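Local coordinates for protein possible adhesin (Caldicellulosiruptor kronotskyensis, PDB 4WA0) that probably mediates attachment of its extremely thermophilic bacterium to cellulose as a tapirin, represented here by the beta-helical C-terminal domain, at residues V117-D122 with A140-T145; V125-P130 with G144-I149. All coordinates share one frame; numbering follows the deposited sequence.

Contact 1 (V117-D122 with A140-T145); sequences VQLFSD and ASIRGT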
# COMPACT_ATOMS: atom_id res chain seq x y z
N VAL A 117 -4.65 -13.53 -6.05
CA VAL A 117 -5.01 -14.90 -5.71
C VAL A 117 -6.42 -14.97 -5.16
O VAL A 117 -7.24 -15.76 -5.70
CB VAL A 117 -3.97 -15.56 -4.78
CG1 VAL A 117 -4.41 -16.95 -4.38
CG2 VAL A 117 -2.59 -15.54 -5.38
N GLN A 118 -6.75 -14.15 -4.15
CA GLN A 118 -8.10 -14.09 -3.62
C GLN A 118 -8.49 -12.65 -3.46
O GLN A 118 -7.71 -11.81 -3.01
CB GLN A 118 -8.32 -14.91 -2.38
CG GLN A 118 -7.34 -14.73 -1.31
CD GLN A 118 -7.57 -15.61 -0.09
OE1 GLN A 118 -8.31 -16.61 -0.11
NE2 GLN A 118 -6.87 -15.27 0.98
N LEU A 119 -9.69 -12.37 -3.93
CA LEU A 119 -10.31 -11.04 -3.88
C LEU A 119 -11.61 -11.11 -3.10
O LEU A 119 -12.49 -11.97 -3.32
CB LEU A 119 -10.59 -10.60 -5.33
CG LEU A 119 -11.18 -9.21 -5.52
CD1 LEU A 119 -10.72 -8.62 -6.82
CD2 LEU A 119 -12.70 -9.19 -5.40
N PHE A 120 -11.79 -10.13 -2.22
CA PHE A 120 -13.04 -10.00 -1.44
C PHE A 120 -13.48 -8.59 -1.51
O PHE A 120 -12.68 -7.71 -1.10
CB PHE A 120 -12.80 -10.36 0.01
CG PHE A 120 -12.43 -11.79 0.23
CD1 PHE A 120 -11.12 -12.20 0.18
CD2 PHE A 120 -13.42 -12.73 0.48
CE1 PHE A 120 -10.80 -13.52 0.33
CE2 PHE A 120 -13.09 -14.07 0.62
CZ PHE A 120 -11.79 -14.45 0.52
N SER A 121 -14.68 -8.34 -2.02
CA SER A 121 -15.23 -7.02 -2.09
C SER A 121 -16.60 -7.07 -1.50
O SER A 121 -17.41 -7.99 -1.82
CB SER A 121 -15.32 -6.48 -3.51
OG SER A 121 -16.26 -5.41 -3.56
N ASP A 122 -16.92 -6.08 -0.67
CA ASP A 122 -18.24 -5.99 -0.03
C ASP A 122 -19.22 -5.18 -0.87
O ASP A 122 -20.38 -5.01 -0.49
CB ASP A 122 -18.14 -5.45 1.42
CG ASP A 122 -17.54 -6.44 2.38
OD1 ASP A 122 -17.52 -7.67 2.05
OD2 ASP A 122 -17.17 -5.98 3.50
N ALA A 140 -12.72 -15.43 -5.64
CA ALA A 140 -13.21 -14.04 -5.54
C ALA A 140 -14.65 -14.10 -5.03
O ALA A 140 -15.44 -15.00 -5.38
CB ALA A 140 -13.12 -13.28 -6.86
N SER A 141 -14.92 -13.18 -4.17
CA SER A 141 -16.22 -12.98 -3.57
C SER A 141 -16.55 -11.52 -3.67
O SER A 141 -15.89 -10.66 -2.99
CB SER A 141 -16.14 -13.46 -2.10
OG SER A 141 -17.36 -13.25 -1.43
N ILE A 142 -17.58 -11.23 -4.49
CA ILE A 142 -17.99 -9.87 -4.84
C ILE A 142 -19.45 -9.74 -4.53
O ILE A 142 -20.28 -10.32 -5.24
CB ILE A 142 -17.68 -9.56 -6.32
CG1 ILE A 142 -16.17 -9.76 -6.57
CG2 ILE A 142 -18.25 -8.21 -6.72
CD1 ILE A 142 -15.75 -9.72 -8.01
N ARG A 143 -19.80 -8.94 -3.53
CA ARG A 143 -21.20 -8.92 -3.06
C ARG A 143 -22.09 -8.13 -3.94
O ARG A 143 -23.30 -8.28 -3.89
CB ARG A 143 -21.34 -8.40 -1.61
CG ARG A 143 -20.48 -9.10 -0.60
CD ARG A 143 -20.83 -10.53 -0.53
NE ARG A 143 -20.13 -11.22 0.60
CZ ARG A 143 -20.70 -11.75 1.67
NH1 ARG A 143 -22.02 -11.63 1.85
NH2 ARG A 143 -19.95 -12.40 2.58
N GLY A 144 -21.52 -7.22 -4.70
CA GLY A 144 -22.25 -6.49 -5.70
C GLY A 144 -22.00 -6.97 -7.12
O GLY A 144 -21.98 -8.16 -7.42
N THR A 145 -21.79 -6.03 -8.01
CA THR A 145 -21.66 -6.28 -9.38
C THR A 145 -20.18 -6.30 -9.77
O THR A 145 -19.43 -5.43 -9.32
CB THR A 145 -22.40 -5.20 -10.23
OG1 THR A 145 -23.81 -5.14 -9.84
CG2 THR A 145 -22.22 -5.41 -11.75
O HOH W 1 -17.09 -10.34 -0.21

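Contact 2 (V125-P130 with G144-I149); sequences VKLAGP and GTLEVI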
# COMPACT_ATOMS: atom_id res chain seq x y z
N VAL A 125 -17.16 -4.21 -8.12
CA VAL A 125 -15.85 -4.20 -8.73
C VAL A 125 -16.02 -3.74 -10.18
O VAL A 125 -16.67 -4.42 -10.92
CB VAL A 125 -15.10 -5.53 -8.64
CG1 VAL A 125 -13.75 -5.48 -9.34
CG2 VAL A 125 -14.94 -5.93 -7.18
N LYS A 126 -15.52 -2.56 -10.52
CA LYS A 126 -15.70 -1.91 -11.83
C LYS A 126 -14.35 -1.75 -12.51
O LYS A 126 -13.45 -1.15 -11.92
CB LYS A 126 -16.39 -0.59 -11.63
CG LYS A 126 -16.63 0.04 -12.96
CD LYS A 126 -17.28 1.38 -12.86
CE LYS A 126 -17.24 2.00 -14.27
NZ LYS A 126 -18.14 3.17 -14.29
N LEU A 127 -14.19 -2.41 -13.64
CA LEU A 127 -13.01 -2.21 -14.51
C LEU A 127 -13.47 -1.50 -15.76
O LEU A 127 -14.41 -1.94 -16.39
CB LEU A 127 -12.38 -3.49 -14.92
CG LEU A 127 -11.64 -4.24 -13.83
CD1 LEU A 127 -12.62 -4.95 -13.01
CD2 LEU A 127 -10.84 -5.34 -14.54
N ALA A 128 -12.84 -0.35 -16.06
CA ALA A 128 -13.28 0.49 -17.22
C ALA A 128 -12.09 1.04 -17.96
O ALA A 128 -11.34 1.85 -17.42
CB ALA A 128 -14.18 1.59 -16.75
N GLY A 129 -11.94 0.59 -19.19
CA GLY A 129 -10.97 1.22 -20.10
C GLY A 129 -10.06 0.23 -20.80
O GLY A 129 -9.82 -0.89 -20.32
N PRO A 130 -9.50 0.63 -21.95
CA PRO A 130 -8.58 -0.23 -22.62
C PRO A 130 -7.38 -0.56 -21.74
O PRO A 130 -6.88 0.25 -20.99
CB PRO A 130 -8.13 0.59 -23.85
CG PRO A 130 -9.28 1.47 -24.10
CD PRO A 130 -9.73 1.89 -22.72
N GLY A 144 -21.52 -7.22 -4.70
CA GLY A 144 -22.25 -6.49 -5.70
C GLY A 144 -22.00 -6.97 -7.12
O GLY A 144 -21.98 -8.16 -7.42
N THR A 145 -21.79 -6.03 -8.01
CA THR A 145 -21.66 -6.28 -9.38
C THR A 145 -20.18 -6.30 -9.77
O THR A 145 -19.43 -5.43 -9.32
CB THR A 145 -22.40 -5.20 -10.23
OG1 THR A 145 -23.81 -5.14 -9.84
CG2 THR A 145 -22.22 -5.41 -11.75
N LEU A 146 -19.83 -7.20 -10.63
CA LEU A 146 -18.56 -7.22 -11.37
C LEU A 146 -18.91 -6.59 -12.74
O LEU A 146 -19.62 -7.17 -13.54
CB LEU A 146 -18.02 -8.63 -11.50
CG LEU A 146 -16.76 -8.80 -12.38
CD1 LEU A 146 -15.63 -7.91 -11.92
CD2 LEU A 146 -16.30 -10.28 -12.52
N GLU A 147 -18.39 -5.39 -12.99
CA GLU A 147 -18.68 -4.60 -14.19
C GLU A 147 -17.38 -4.49 -14.95
O GLU A 147 -16.37 -3.97 -14.42
CB GLU A 147 -19.18 -3.19 -13.78
CG GLU A 147 -19.49 -2.39 -15.00
CD GLU A 147 -20.11 -1.03 -14.71
OE1 GLU A 147 -20.24 -0.68 -13.51
OE2 GLU A 147 -20.41 -0.34 -15.71
N VAL A 148 -17.37 -4.92 -16.18
CA VAL A 148 -16.18 -4.99 -17.02
C VAL A 148 -16.48 -4.31 -18.36
O VAL A 148 -17.23 -4.87 -19.18
CB VAL A 148 -15.71 -6.45 -17.25
CG1 VAL A 148 -14.34 -6.55 -17.90
CG2 VAL A 148 -15.71 -7.31 -15.96
N ILE A 149 -15.99 -3.10 -18.54
CA ILE A 149 -16.44 -2.25 -19.68
C ILE A 149 -15.28 -1.55 -20.41
O ILE A 149 -14.17 -1.37 -19.87
CB ILE A 149 -17.53 -1.23 -19.27
CG1 ILE A 149 -17.02 -0.09 -18.37
CG2 ILE A 149 -18.71 -1.98 -18.60
CD1 ILE A 149 -18.00 1.00 -18.15

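Contact 1 (V117-D122 with A140-T145)
Leu119, Phe120 and Ser121 pair in parallel with Ala140, Ser141 and Ile142 on successive turns of the beta-helix, and three backbone bonds join the two strands. Ser141 N reaches Leu119 O at 2.8 Å, Ser141 O returns to accept Ser121 N, and Arg143 N gives a longer bond of 3.1 Å to Ser121 O.

Arg143 is the side chain to follow. Its CB sits 3.7 Å from Asp122 O, and CG, beside its own backbone N (chi1 -53°), comes within 3.5 Å of Ser121 O. A bend at chi2 (-62°) then turns the chain away from strand 119-121, along the side of its own strand. Arg143 NE donates to a bound water at 3.3 Å, and the guanidinium beyond it leads away from strand 119-121. That water gives one hydrogen to Ser121 O, at 2.9 Å, and the other to Ser141 OG, which in turn is bonded to Pro213 O, outside the two strands. Asp122 contributes no direct salt bridge: its OD1 stays 4.6 Å from Arg143 NE, while OD2 bonds Tyr101 OH.

On the same face, the Phe120 ring lies obliquely beside Ser141, Phe120 CD2 being 3.8 Å from Ser141 CB, and Gln118 CD is in plane at the ring edge. On the other face Leu119 CB packs on Ala140 CB, next to Ser121 and Ile142, inside the helix.

Ser121 O is thus gripped twice, by a peptide N-H and by a water. One water links Ser121 O, Ser141 OG and Arg143 NE on the Phe120/Ser141 face, against hydrocarbon contact on the Leu119/Ala140 face.

Contact 2 (V125-P130 with G144-I149)
Val125 and Leu127 pair in parallel with Leu146 and Val148, and the backbone between them is tightly sewn: five bonds run from Val125 N to Thr145 O at one end to Gly129 N and Ile149 O at the other. The last is the longest, at 3.0 Å. Gly129 itself adopts a phi of 131°, a backbone shape suited to glycine, as the strand gives way to the turn.

The inner face is buried. Leu146 crosses Val125 at an angle, with Leu146 CD1 4.0 Å from Val125 CG1 and 3.8 Å from Val125 O, while Leu127 and Val148 both reach Val154 of strand 153-156, on another face of the beta-helix.

The opposite face is partly solvent-exposed at Lys126 and Glu147. These lie side by side, both extended and pointing the same way, so that Glu147 OE1 rests against the lysine methylenes, 3.7 Å from Lys126 CD. The charged ends do not meet: Lys126 NZ is 4.4 Å from Glu147 OE2, beyond a salt bridge, and Arg170 offers OE2 just a long, weak ion pair. Further along the same face the packing is close again: Ile149 CG1 stands between its backbone N and carbonyl carbon (chi1 71°), which brings it to 3.7 Å from Ala128 CB.

Parallel strands from successive coils, stacked in register with residues such as Val125, Leu127, Leu146 and Val148 in the core, are the arrangement of a parallel beta-helix.

From the N-terminal side, the chain turns a corner at Val117 and Gln118, runs through strand 119-121 and, after a short turn, through strand 125-128. It then passes strand 132-136 and comes back alongside itself: strand 139-142 closes a loop on 119-121 in contact 1, and strand 145-149 closes the next on 125-128 in contact 2. Partners in both are 21 residues apart, one full turn of the helix. The loops therefore interleave instead of nesting, and the two contacts share Gly144, at the corner, and Thr145, the first residue beyond it. Inside, Ile142 CD1 meets Val125 CG2 at 4.0 Å, joining two faces of the beta-helix.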